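Local coordinates for protein EH1AB1 (Metagenome, PDB 6I8F) that hydrolyses esters, probably through a serine nucleophile held in an alpha/beta hydrolase fold, at residues H139-P144 with L243-L248; L169-D174 with T194-Q199; T254-L259 with R277-R282; L265-D270 with P296-G301. One frame throughout, in Å; residues are numbered along the deposited sequence.

Contact 1 (H139-P144 with L243-L248)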
loop_
_atom_site.group_PDB
_atom_site.type_symbol
_atom_site.label_atom_id
_atom_site.label_comp_id
_atom_site.label_asym_id
_atom_site.label_seq_id
_atom_site.Cartn_x
_atom_site.Cartn_y
_atom_site.Cartn_z
ATOM N N HIS A 139 25.084 -23.295 9.872
ATOM C CA HIS A 139 23.802 -23.981 9.870
ATOM C C HIS A 139 23.128 -23.710 8.529
ATOM O O HIS A 139 22.336 -22.765 8.398
ATOM C CB HIS A 139 22.961 -23.515 11.069
ATOM C CG HIS A 139 23.715 -23.509 12.353
ATOM N ND1 HIS A 139 24.087 -24.676 12.990
ATOM C CD2 HIS A 139 24.198 -22.489 13.100
ATOM C CE1 HIS A 139 24.749 -24.378 14.089
ATOM N NE2 HIS A 139 24.831 -23.039 14.181
ATOM N N PRO A 140 23.496 -24.478 7.478
ATOM C CA PRO A 140 23.042 -24.191 6.121
ATOM C C PRO A 140 21.572 -24.583 5.921
ATOM O O PRO A 140 20.977 -25.184 6.800
ATOM C CB PRO A 140 23.970 -25.036 5.223
ATOM C CG PRO A 140 24.478 -26.149 6.115
ATOM C CD PRO A 140 24.407 -25.631 7.535
ATOM N N PHE A 141 21.037 -24.250 4.743
ATOM C CA PHE A 141 19.687 -24.672 4.323
ATOM C C PHE A 141 19.514 -26.149 4.671
ATOM O O PHE A 141 20.383 -26.945 4.325
ATOM C CB PHE A 141 19.498 -24.435 2.821
ATOM C CG PHE A 141 18.176 -24.913 2.279
ATOM C CD1 PHE A 141 18.032 -26.202 1.774
ATOM C CD2 PHE A 141 17.069 -24.077 2.270
ATOM C CE1 PHE A 141 16.812 -26.647 1.284
ATOM C CE2 PHE A 141 15.846 -24.525 1.790
ATOM C CZ PHE A 141 15.721 -25.805 1.289
ATOM N N PRO A 142 18.407 -26.525 5.333
ATOM C CA PRO A 142 17.229 -25.695 5.549
ATOM C C PRO A 142 17.130 -25.097 6.959
ATOM O O PRO A 142 16.058 -24.647 7.339
ATOM C CB PRO A 142 16.073 -26.682 5.343
ATOM C CG PRO A 142 16.607 -27.955 5.941
ATOM C CD PRO A 142 18.075 -27.942 5.566
ATOM N N ALA A 143 18.239 -25.102 7.707
ATOM C CA ALA A 143 18.248 -24.748 9.150
ATOM C C ALA A 143 17.615 -23.377 9.395
ATOM O O ALA A 143 16.800 -23.219 10.299
ATOM C CB ALA A 143 19.659 -24.792 9.689
ATOM N N PRO A 144 17.982 -22.310 8.660
ATOM C CA PRO A 144 17.417 -20.990 8.957
ATOM C C PRO A 144 15.886 -20.923 8.778
ATOM O O PRO A 144 15.180 -20.349 9.611
ATOM C CB PRO A 144 18.186 -20.064 8.003
ATOM C CG PRO A 144 19.465 -20.835 7.703
ATOM C CD PRO A 144 19.005 -22.271 7.608
ATOM N N LEU A 243 16.682 -26.529 -6.894
ATOM C CA LEU A 243 16.493 -25.100 -6.748
ATOM C C LEU A 243 15.032 -24.697 -6.995
ATOM O O LEU A 243 14.699 -23.527 -6.866
ATOM C CB LEU A 243 17.446 -24.378 -7.698
ATOM C CG LEU A 243 18.930 -24.554 -7.393
ATOM C CD1 LEU A 243 19.763 -23.691 -8.316
ATOM C CD2 LEU A 243 19.247 -24.232 -5.942
ATOM N N THR A 244 14.169 -25.664 -7.312
ATOM C CA THR A 244 12.735 -25.440 -7.391
ATOM C C THR A 244 12.080 -25.776 -6.046
ATOM O O THR A 244 10.877 -25.604 -5.894
ATOM C CB THR A 244 12.080 -26.271 -8.501
ATOM O OG1 THR A 244 12.212 -27.649 -8.160
ATOM C CG2 THR A 244 12.659 -26.013 -9.872
ATOM N N ASP A 245 12.868 -26.274 -5.084
ATOM C CA ASP A 245 12.409 -26.404 -3.712
ATOM C C ASP A 245 11.696 -25.099 -3.320
ATOM O O ASP A 245 12.266 -24.012 -3.449
ATOM C CB ASP A 245 13.571 -26.697 -2.758
ATOM C CG ASP A 245 13.137 -27.127 -1.369
ATOM O OD1 ASP A 245 12.503 -26.316 -0.666
ATOM O OD2 ASP A 245 13.459 -28.266 -0.983
ATOM N N LEU A 246 10.456 -25.216 -2.844
ATOM C CA LEU A 246 9.631 -24.030 -2.533
ATOM C C LEU A 246 10.188 -23.261 -1.319
ATOM O O LEU A 246 9.801 -22.125 -1.100
ATOM C CB LEU A 246 8.181 -24.457 -2.284
ATOM C CG LEU A 246 7.459 -25.077 -3.477
ATOM C CD1 LEU A 246 6.053 -25.480 -3.089
ATOM C CD2 LEU A 246 7.440 -24.134 -4.667
ATOM N N ARG A 247 11.068 -23.875 -0.520
ATOM C CA ARG A 247 11.739 -23.145 0.564
ATOM C C ARG A 247 12.821 -22.220 0.001
ATOM O O ARG A 247 13.227 -21.290 0.681
ATOM C CB ARG A 247 12.342 -24.089 1.603
ATOM C CG ARG A 247 11.304 -24.858 2.412
ATOM C CD ARG A 247 11.916 -26.047 3.124
ATOM N NE ARG A 247 12.511 -26.994 2.183
ATOM C CZ ARG A 247 13.173 -28.097 2.532
ATOM N NH1 ARG A 247 13.307 -28.404 3.808
ATOM N NH2 ARG A 247 13.717 -28.871 1.603
ATOM N N LEU A 248 13.287 -22.480 -1.226
ATOM C CA LEU A 248 14.230 -21.584 -1.912
ATOM C C LEU A 248 13.517 -20.697 -2.940
ATOM O O LEU A 248 14.060 -19.681 -3.356
ATOM C CB LEU A 248 15.285 -22.422 -2.643
ATOM C CG LEU A 248 16.291 -23.186 -1.788
ATOM C CD1 LEU A 248 17.127 -24.102 -2.674
ATOM C CD2 LEU A 248 17.197 -22.241 -1.021
#
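Phe141 and Pro142 face Leu248 and Arg247 across a wide backbone gap, the closest CA atoms being those of Pro142 and Arg247 at 7.8 Å. Side chains therefore make the contact. A cis peptide precedes Pro142 and brings its ring over one face of the Phe141 ring. Leu248 covers the opposite face, with its CD2 3.8 Å from Phe141 CD2. This methyl sits off-centre, as a CH-pi contact. Phe141 carries its CG anti to the backbone N (chi1 177°), which sends the ring across to the loop. At the ring edge, Phe141 CE2 meets Arg247 CB at 3.5 Å.

The same edge turns into the flat side of the Arg247 guanidinium. Phe141 CZ lies over that face near its rim, 3.5 Å from Arg247 NE, and the two planes stand 70° apart. Asp245 fixes the guanidinium side-on. Arg247 NE bonds to Asp245 OD1, and Arg247 NH2 makes a nearly straight 2.7 Å salt bridge to Asp245 OD2. OD1 also accepts the backbone N of Arg247, forming an Asx turn. Arg247 NH1 runs alongside Pro142, 3.6 Å from its CB. With an alanine in place of Arg247, the Asp245 carboxylate would probably lose its paired charge, and Phe141 CZ the flat group it rests on.

The contact joins the start of helix 143-157, where Pro142 is the N-cap residue, to the loop between helix 230-236 and strand 262-267. The backbones of Tyr236 and Phe141 are hydrogen-bonded, and Leu248 packs on Tyr236 of helix 230-236, while Val183 of helix 176-190 touches Arg247.

Contact 2 (L169-D174 with T194-Q199)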
loop_
_atom_site.group_PDB
_atom_site.type_symbol
_atom_site.label_atom_id
_atom_site.label_comp_id
_atom_site.label_asym_id
_atom_site.label_seq_id
_atom_site.Cartn_x
_atom_site.Cartn_y
_atom_site.Cartn_z
ATOM N N LEU A 169 -1.505 -11.992 14.161
ATOM C CA LEU A 169 -0.108 -12.397 14.144
ATOM C C LEU A 169 0.412 -12.303 12.710
ATOM O O LEU A 169 0.008 -13.092 11.872
ATOM C CB LEU A 169 -0.035 -13.845 14.637
ATOM C CG LEU A 169 0.886 -14.122 15.810
ATOM C CD1 LEU A 169 0.586 -13.181 16.971
ATOM C CD2 LEU A 169 0.736 -15.572 16.242
ATOM N N ALA A 170 1.303 -11.346 12.444
ATOM C CA ALA A 170 1.907 -11.201 11.127
ATOM C C ALA A 170 3.300 -11.834 11.138
ATOM O O ALA A 170 3.918 -11.973 12.191
ATOM C CB ALA A 170 1.992 -9.738 10.766
ATOM N N VAL A 171 3.806 -12.140 9.948
ATOM C CA VAL A 171 5.227 -12.402 9.735
ATOM C C VAL A 171 5.741 -11.397 8.705
ATOM O O VAL A 171 4.975 -10.882 7.876
ATOM C CB VAL A 171 5.497 -13.842 9.260
ATOM C CG1 VAL A 171 5.143 -14.842 10.342
ATOM C CG2 VAL A 171 4.780 -14.170 7.949
ATOM N N GLY A 172 7.040 -11.122 8.764
ATOM C CA GLY A 172 7.633 -10.230 7.824
ATOM C C GLY A 172 9.133 -10.248 7.916
ATOM O O GLY A 172 9.707 -10.813 8.816
ATOM N N GLY A 173 9.764 -9.600 6.951
ATOM C CA GLY A 173 11.212 -9.543 6.905
ATOM C C GLY A 173 11.683 -8.904 5.625
ATOM O O GLY A 173 10.890 -8.711 4.711
ATOM N N ASP A 174 12.974 -8.567 5.595
ATOM C CA ASP A 174 13.605 -7.916 4.463
ATOM C C ASP A 174 14.530 -8.923 3.760
ATOM O O ASP A 174 15.272 -9.641 4.417
ATOM C CB ASP A 174 14.341 -6.646 4.903
ATOM C CG ASP A 174 15.449 -6.870 5.924
ATOM O OD1 ASP A 174 15.128 -7.335 7.040
ATOM O OD2 ASP A 174 16.625 -6.567 5.593
ATOM N N THR A 194 -2.884 -23.328 11.154
ATOM C CA THR A 194 -3.115 -21.896 11.200
ATOM C C THR A 194 -1.817 -21.152 10.879
ATOM O O THR A 194 -0.804 -21.322 11.524
ATOM C CB THR A 194 -3.673 -21.491 12.563
ATOM O OG1 THR A 194 -4.890 -22.222 12.688
ATOM C CG2 THR A 194 -3.936 -20.007 12.705
ATOM N N GLY A 195 -1.884 -20.320 9.844
ATOM C CA GLY A 195 -0.776 -19.532 9.444
ATOM C C GLY A 195 -0.918 -18.098 9.930
ATOM O O GLY A 195 -1.882 -17.758 10.613
ATOM N N PRO A 196 0.052 -17.229 9.571
ATOM C CA PRO A 196 0.001 -15.812 9.908
ATOM C C PRO A 196 -1.244 -15.134 9.336
ATOM O O PRO A 196 -1.743 -15.557 8.315
ATOM C CB PRO A 196 1.258 -15.247 9.233
ATOM C CG PRO A 196 2.188 -16.430 9.152
ATOM C CD PRO A 196 1.262 -17.577 8.811
ATOM N N ALA A 197 -1.702 -14.073 10.005
ATOM C CA ALA A 197 -2.833 -13.269 9.553
ATOM C C ALA A 197 -2.413 -12.271 8.457
ATOM O O ALA A 197 -3.268 -11.648 7.808
ATOM C CB ALA A 197 -3.398 -12.537 10.747
ATOM N N PHE A 198 -1.099 -12.069 8.277
ATOM C CA PHE A 198 -0.578 -11.026 7.388
ATOM C C PHE A 198 0.891 -11.337 7.114
ATOM O O PHE A 198 1.537 -11.943 7.968
ATOM C CB PHE A 198 -0.762 -9.652 8.040
ATOM C CG PHE A 198 -0.371 -8.442 7.221
ATOM C CD1 PHE A 198 0.887 -7.880 7.334
ATOM C CD2 PHE A 198 -1.283 -7.833 6.371
ATOM C CE1 PHE A 198 1.242 -6.750 6.609
ATOM C CE2 PHE A 198 -0.938 -6.692 5.656
ATOM C CZ PHE A 198 0.328 -6.158 5.772
ATOM N N GLN A 199 1.392 -10.934 5.939
ATOM C CA GLN A 199 2.796 -11.125 5.582
ATOM C C GLN A 199 3.355 -9.814 5.012
ATOM O O GLN A 199 2.802 -9.236 4.086
ATOM C CB GLN A 199 2.993 -12.321 4.639
ATOM C CG GLN A 199 2.244 -12.229 3.308
ATOM C CD GLN A 199 2.388 -13.473 2.458
ATOM O OE1 GLN A 199 3.491 -13.978 2.242
ATOM N NE2 GLN A 199 1.271 -13.986 1.956
#
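Val171 pairs in parallel with Gln199, and Ala170 lies beside Phe198, where two neighbouring strands of the alpha/beta hydrolase sheet meet. Helix 176-190 links the two in a beta-alpha-beta crossover. Two backbone bonds join them. Ala197 N donates to Leu169 O at 2.7 Å, and Val171 N donates to Phe198 O at 3.0 Å. A CA-H...O contact follows, with Gln199 CA 3.2 Å from Val171 O.

Phe198 can be followed outward on the face it shares with Ala170. Its CB meets Ala170 CB at 3.9 Å. A chi1 of -176° turns CG away from the residue's own N and carries the ring off the sheet. CD1 still passes Ala170 CB at 4.1 Å, so the methyl lies at the ring edge, near its plane. The far part of the ring leaves the neighbouring strand. Met323 and the ring of His326, both on helix 310-327, meet the phenyl group there.

Val171 and Gln199 point to the other face, which helices 143-157 and 176-190 cover. The Gln199 chain leads away from Val171, and its NE2 bonds to Pro260 O. Strand 169-174 runs on to the probable nucleophile elbow, whose GxSxG pattern begins at Gly173.

Apolar contact on this second face comes from Pro196, just ahead of Ala197. Val171 and Pro196 meet at a slant. Pro196 CG fits against both branches of the valine, 3.6 Å from Val171 CG1 and equally 3.6 Å from Val171 CG2.

Contact 3 (T254-L259 with R277-R282); sequences TDFTGL and RAYADR
Phe256 sets one face against Arg282 and its edge against Tyr279 of helix 273-285. It opens a type II beta turn that runs to Leu259, in the loop leading to strand 262-267 of the alpha/beta hydrolase fold. The aromatic pair is edge-to-face. The edge of Phe256 points at the face of Tyr279, with ring planes at 62° and centroids 5.0 Å apart. Phe256 CE2 comes in toward the rim of the tyrosine, 3.5 Å from Tyr279 CE1.

Arg282 lies over one face of Phe256. Its CB sits above the ring centre, 3.5 Å from the Phe256 centroid, as a CH-pi contact. The chain then bends at chi2 (-96°) and chi3, which brings the guanidinium past the CD1-CE1 edge on the same side. Phe256 CE1 lies over the centre of the guanidinium face, 3.3 Å from Arg282 CZ, and the planes are 42° apart. Leu259 adds a lighter touch, its CD1 4.2 Å from Tyr279 OH.

The next shell holds these groups in place. Arg282 NH2 bonds to Ala253 O and also has Thr254 O near its plane, while Tyr279 OH bonds to Gln186 NE2 of helix 176-190. Arg189 of that helix reaches the backbone oxygens of Asp255 and Thr257. Farther along the helix, Arg277 forms salt bridges with Asp281 and Glu285 of the second subunit.

The loop also braces itself through an Asx turn. Asp255 OD1 accepts Thr257 N at 3.1 Å from well above the carboxylate plane. The same oxygen uses its syn lone pair for Thr257 OG1, whose hydroxyl donates at 2.7 Å.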
loop_
_atom_site.group_PDB
_atom_site.type_symbol
_atom_site.label_atom_id
_atom_site.label_comp_id
_atom_site.label_asym_id
_atom_site.label_seq_id
_atom_site.Cartn_x
_atom_site.Cartn_y
_atom_site.Cartn_z
ATOM N N THR A 254 2.309 -23.877 -6.777
ATOM C CA THR A 254 1.242 -24.255 -7.713
ATOM C C THR A 254 -0.011 -23.406 -7.481
ATOM O O THR A 254 -0.771 -23.109 -8.405
ATOM C CB THR A 254 0.901 -25.738 -7.518
ATOM O OG1 THR A 254 1.929 -26.476 -8.175
ATOM C CG2 THR A 254 -0.440 -26.152 -8.081
ATOM N N ASP A 255 -0.225 -23.054 -6.215
ATOM C CA ASP A 255 -1.456 -22.476 -5.758
ATOM C C ASP A 255 -1.147 -21.453 -4.651
ATOM O O ASP A 255 -0.532 -21.784 -3.647
ATOM C CB ASP A 255 -2.390 -23.604 -5.316
ATOM C CG ASP A 255 -3.531 -23.136 -4.442
ATOM O OD1 ASP A 255 -4.275 -22.243 -4.891
ATOM O OD2 ASP A 255 -3.642 -23.654 -3.314
ATOM N N PHE A 256 -1.575 -20.204 -4.869
ATOM C CA PHE A 256 -1.374 -19.091 -3.937
ATOM C C PHE A 256 -2.631 -18.854 -3.092
ATOM O O PHE A 256 -2.621 -18.011 -2.189
ATOM C CB PHE A 256 -0.947 -17.830 -4.694
ATOM C CG PHE A 256 0.539 -17.742 -4.955
ATOM C CD1 PHE A 256 1.187 -18.703 -5.714
ATOM C CD2 PHE A 256 1.289 -16.689 -4.455
ATOM C CE1 PHE A 256 2.555 -18.630 -5.939
ATOM C CE2 PHE A 256 2.654 -16.612 -4.682
ATOM C CZ PHE A 256 3.286 -17.583 -5.420
ATOM N N THR A 257 -3.710 -19.598 -3.354
ATOM C CA THR A 257 -4.941 -19.390 -2.597
ATOM C C THR A 257 -4.707 -19.856 -1.156
ATOM O O THR A 257 -3.904 -20.774 -0.899
ATOM C CB THR A 257 -6.163 -20.084 -3.224
ATOM O OG1 THR A 257 -6.045 -21.487 -3.004
ATOM C CG2 THR A 257 -6.318 -19.814 -4.705
ATOM N N GLY A 258 -5.390 -19.194 -0.216
ATOM C CA GLY A 258 -5.284 -19.525 1.202
ATOM C C GLY A 258 -4.065 -18.916 1.883
ATOM O O GLY A 258 -3.844 -19.160 3.057
ATOM N N LEU A 259 -3.261 -18.136 1.155
ATOM C CA LEU A 259 -2.132 -17.440 1.745
ATOM C C LEU A 259 -2.638 -16.134 2.347
ATOM O O LEU A 259 -3.642 -15.597 1.889
ATOM C CB LEU A 259 -1.057 -17.196 0.685
ATOM C CG LEU A 259 -0.342 -18.448 0.180
ATOM C CD1 LEU A 259 0.707 -18.082 -0.856
ATOM C CD2 LEU A 259 0.285 -19.244 1.332
ATOM N N ARG A 277 7.803 -8.393 -7.452
ATOM C CA ARG A 277 6.576 -7.958 -8.089
ATOM C C ARG A 277 5.785 -9.181 -8.572
ATOM O O ARG A 277 4.563 -9.268 -8.365
ATOM C CB ARG A 277 6.869 -7.003 -9.249
ATOM C CG ARG A 277 5.613 -6.346 -9.794
ATOM C CD ARG A 277 5.928 -5.346 -10.882
ATOM N NE ARG A 277 4.695 -4.739 -11.351
ATOM C CZ ARG A 277 4.582 -4.022 -12.455
ATOM N NH1 ARG A 277 5.659 -3.765 -13.187
ATOM N NH2 ARG A 277 3.385 -3.598 -12.831
ATOM N N ALA A 278 6.490 -10.133 -9.190
ATOM C CA ALA A 278 5.881 -11.389 -9.642
ATOM C C ALA A 278 5.117 -12.060 -8.497
ATOM O O ALA A 278 4.021 -12.573 -8.705
ATOM C CB ALA A 278 6.939 -12.310 -10.206
ATOM N N TYR A 279 5.708 -12.073 -7.296
ATOM C CA TYR A 279 5.079 -12.699 -6.112
ATOM C C TYR A 279 3.756 -11.988 -5.763
ATOM O O TYR A 279 2.715 -12.639 -5.511
ATOM C CB TYR A 279 6.060 -12.733 -4.938
ATOM C CG TYR A 279 5.721 -13.799 -3.926
ATOM C CD1 TYR A 279 6.089 -15.118 -4.132
ATOM C CD2 TYR A 279 4.987 -13.501 -2.793
ATOM C CE1 TYR A 279 5.769 -16.111 -3.218
ATOM C CE2 TYR A 279 4.643 -14.478 -1.873
ATOM C CZ TYR A 279 5.044 -15.789 -2.081
ATOM O OH TYR A 279 4.701 -16.760 -1.187
ATOM N N ALA A 280 3.776 -10.657 -5.774
ATOM C CA ALA A 280 2.570 -9.850 -5.536
ATOM C C ALA A 280 1.515 -10.142 -6.611
ATOM O O ALA A 280 0.335 -10.272 -6.311
ATOM C CB ALA A 280 2.927 -8.382 -5.500
ATOM N N ASP A 281 1.959 -10.243 -7.869
ATOM C CA ASP A 281 1.078 -10.570 -8.995
ATOM C C ASP A 281 0.359 -11.908 -8.755
ATOM O O ASP A 281 -0.846 -11.996 -8.975
ATOM C CB ASP A 281 1.843 -10.602 -10.321
ATOM C CG ASP A 281 2.256 -9.230 -10.822
ATOM O OD1 ASP A 281 1.720 -8.214 -10.303
ATOM O OD2 ASP A 281 3.135 -9.184 -11.699
ATOM N N ARG A 282 1.091 -12.933 -8.302
ATOM C CA ARG A 282 0.507 -14.257 -8.049
ATOM C C ARG A 282 -0.489 -14.169 -6.890
ATOM O O ARG A 282 -1.581 -14.795 -6.946
ATOM C CB ARG A 282 1.571 -15.317 -7.745
ATOM C CG ARG A 282 2.572 -15.579 -8.867
ATOM C CD ARG A 282 2.299 -16.739 -9.811
ATOM N NE ARG A 282 1.490 -17.831 -9.285
ATOM C CZ ARG A 282 1.890 -19.094 -9.108
ATOM N NH1 ARG A 282 3.169 -19.430 -9.176
ATOM N NH2 ARG A 282 0.992 -20.028 -8.849
#

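Contact 4 (L265-D270 with P296-G301)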
loop_
_atom_site.group_PDB
_atom_site.type_symbol
_atom_site.label_atom_id
_atom_site.label_comp_id
_atom_site.label_asym_id
_atom_site.label_seq_id
_atom_site.Cartn_x
_atom_site.Cartn_y
_atom_site.Cartn_z
ATOM N N LEU A 265 6.952 -5.024 -1.069
ATOM C CA LEU A 265 7.680 -3.841 -1.438
ATOM C C LEU A 265 8.875 -4.248 -2.306
ATOM O O LEU A 265 9.587 -5.200 -1.956
ATOM C CB LEU A 265 8.132 -3.111 -0.169
ATOM C CG LEU A 265 8.892 -1.801 -0.391
ATOM C CD1 LEU A 265 8.644 -0.833 0.751
ATOM C CD2 LEU A 265 10.385 -2.048 -0.544
ATOM N N THR A 266 9.069 -3.533 -3.424
ATOM C CA THR A 266 10.283 -3.658 -4.217
ATOM C C THR A 266 11.030 -2.321 -4.276
ATOM O O THR A 266 10.445 -1.232 -4.205
ATOM C CB THR A 266 10.006 -4.190 -5.630
ATOM O OG1 THR A 266 9.095 -3.298 -6.273
ATOM C CG2 THR A 266 9.467 -5.606 -5.625
ATOM N N ALA A 267 12.352 -2.435 -4.397
ATOM C CA ALA A 267 13.238 -1.319 -4.691
ATOM C C ALA A 267 13.482 -1.288 -6.205
ATOM O O ALA A 267 13.637 -2.333 -6.822
ATOM C CB ALA A 267 14.525 -1.465 -3.909
ATOM N N GLY A 268 13.506 -0.078 -6.781
ATOM C CA GLY A 268 13.613 0.140 -8.231
ATOM C C GLY A 268 14.917 -0.377 -8.829
ATOM O O GLY A 268 14.905 -0.973 -9.897
ATOM N N TYR A 269 16.040 -0.119 -8.154
ATOM C CA TYR A 269 17.371 -0.480 -8.640
ATOM C C TYR A 269 17.851 -1.711 -7.869
ATOM O O TYR A 269 18.764 -1.625 -7.055
ATOM C CB TYR A 269 18.337 0.700 -8.487
ATOM C CG TYR A 269 19.613 0.580 -9.280
ATOM C CD1 TYR A 269 20.840 0.386 -8.662
ATOM C CD2 TYR A 269 19.603 0.694 -10.661
ATOM C CE1 TYR A 269 22.014 0.285 -9.395
ATOM C CE2 TYR A 269 20.766 0.596 -11.408
ATOM C CZ TYR A 269 21.977 0.390 -10.774
ATOM O OH TYR A 269 23.118 0.289 -11.513
ATOM N N ASP A 270 17.212 -2.847 -8.142
ATOM C CA ASP A 270 17.351 -4.054 -7.338
ATOM C C ASP A 270 17.176 -5.263 -8.246
ATOM O O ASP A 270 16.151 -5.387 -8.904
ATOM C CB ASP A 270 16.325 -4.065 -6.199
ATOM C CG ASP A 270 16.434 -5.229 -5.238
ATOM O OD1 ASP A 270 17.241 -6.148 -5.504
ATOM O OD2 ASP A 270 15.713 -5.207 -4.215
ATOM N N PRO A 296 11.001 3.664 -6.574
ATOM C CA PRO A 296 11.967 3.885 -7.649
ATOM C C PRO A 296 13.209 4.621 -7.125
ATOM O O PRO A 296 13.139 5.350 -6.129
ATOM C CB PRO A 296 11.208 4.732 -8.682
ATOM C CG PRO A 296 10.098 5.402 -7.882
ATOM C CD PRO A 296 9.769 4.450 -6.749
ATOM N N GLY A 297 14.336 4.412 -7.797
ATOM C CA GLY A 297 15.538 5.221 -7.567
ATOM C C GLY A 297 16.264 4.889 -6.269
ATOM O O GLY A 297 17.127 5.648 -5.861
ATOM N N THR A 298 15.928 3.767 -5.617
ATOM C CA THR A 298 16.670 3.310 -4.437
ATOM C C THR A 298 17.090 1.855 -4.657
ATOM O O THR A 298 16.704 1.234 -5.655
ATOM C CB THR A 298 15.882 3.504 -3.132
ATOM O OG1 THR A 298 16.784 3.311 -2.035
ATOM C CG2 THR A 298 14.690 2.578 -3.018
ATOM N N ILE A 299 17.859 1.324 -3.701
ATOM C CA ILE A 299 18.579 0.082 -3.869
ATOM C C ILE A 299 18.119 -0.934 -2.828
ATOM O O ILE A 299 17.603 -0.575 -1.781
ATOM C CB ILE A 299 20.102 0.309 -3.744
ATOM C CG1 ILE A 299 20.465 0.977 -2.416
ATOM C CG2 ILE A 299 20.622 1.087 -4.943
ATOM C CD1 ILE A 299 21.953 1.078 -2.161
ATOM N N HIS A 300 18.418 -2.200 -3.119
ATOM C CA HIS A 300 18.272 -3.271 -2.180
ATOM C C HIS A 300 18.997 -2.902 -0.876
ATOM O O HIS A 300 20.136 -2.439 -0.905
ATOM C CB HIS A 300 18.811 -4.569 -2.785
ATOM C CG HIS A 300 18.360 -5.781 -2.056
ATOM N ND1 HIS A 300 17.102 -6.343 -2.263
ATOM C CD2 HIS A 300 18.972 -6.520 -1.101
ATOM C CE1 HIS A 300 16.974 -7.393 -1.469
ATOM N NE2 HIS A 300 18.115 -7.525 -0.748
ATOM N N GLY A 301 18.319 -3.114 0.256
ATOM C CA GLY A 301 18.860 -2.819 1.589
ATOM C C GLY A 301 18.334 -1.525 2.185
ATOM O O GLY A 301 18.521 -1.296 3.373
HETATM O O HOH W 1 20.110 -2.849 -5.312
#
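Gly268 and Pro296 come together closely near the corners that the chain turns at Gly268 and Gly297, with Gly268 CA 4.1 Å from Pro296 CA. A side chain on Gly268 would clash there. Next along, Tyr269 N donates to Thr298 O at 2.9 Å. Ala267 CB packs under the Ile299 backbone at 3.8 Å from Ile299 C. The side-chain hydrogen bond runs from His300 ND1 to Asp270 OD2, 2.7 Å. OD2 lies in the imidazole plane, but ND1 meets it 32° out of the carboxylate plane. With chi1 at -176°, the Asp270 carboxylate swings out to the ring edge. Its OD1 caps Leu272 N. Were Asp270 an alanine, His300 ND1 would probably lose its acceptor and the imidazole be freer to turn.

The other side is looser. A water, not a direct bond, links Tyr269 O and His300 N. Tyr269 touches Ile299 CG2 with CD1 at 3.8 Å, and then its ring leads away toward Phe218.

His300 NE2 bonds to Ser175 OG, and a glycerol, probably from the crystallisation liquor, lies near the imidazole. The geometry is consistent with the Ser-His-Asp catalytic triad of an alpha/beta hydrolase, with Ser175 as the nucleophile.

Contacts 2 and 4 are mostly buried and reach the same sheet, since strands 198-202 and 262-267 are neighbours in it. Contacts 1 and 3 lie farther out and are only partly buried. Each brings a loop onto a helix or its start. Their chemistry follows this placement. Contact 2 rests on strand bonds and apolar side chains. Contact 4 adds the His-carboxylate bond at the strand ends, where the active site probably lies. Contacts 1 and 3 both set an arginine against a phenylalanine. Contact 3 touches contact 2 through Leu259 and Gln199, and contact 4 through Arg277 and Thr266. Its helix also faces the second subunit.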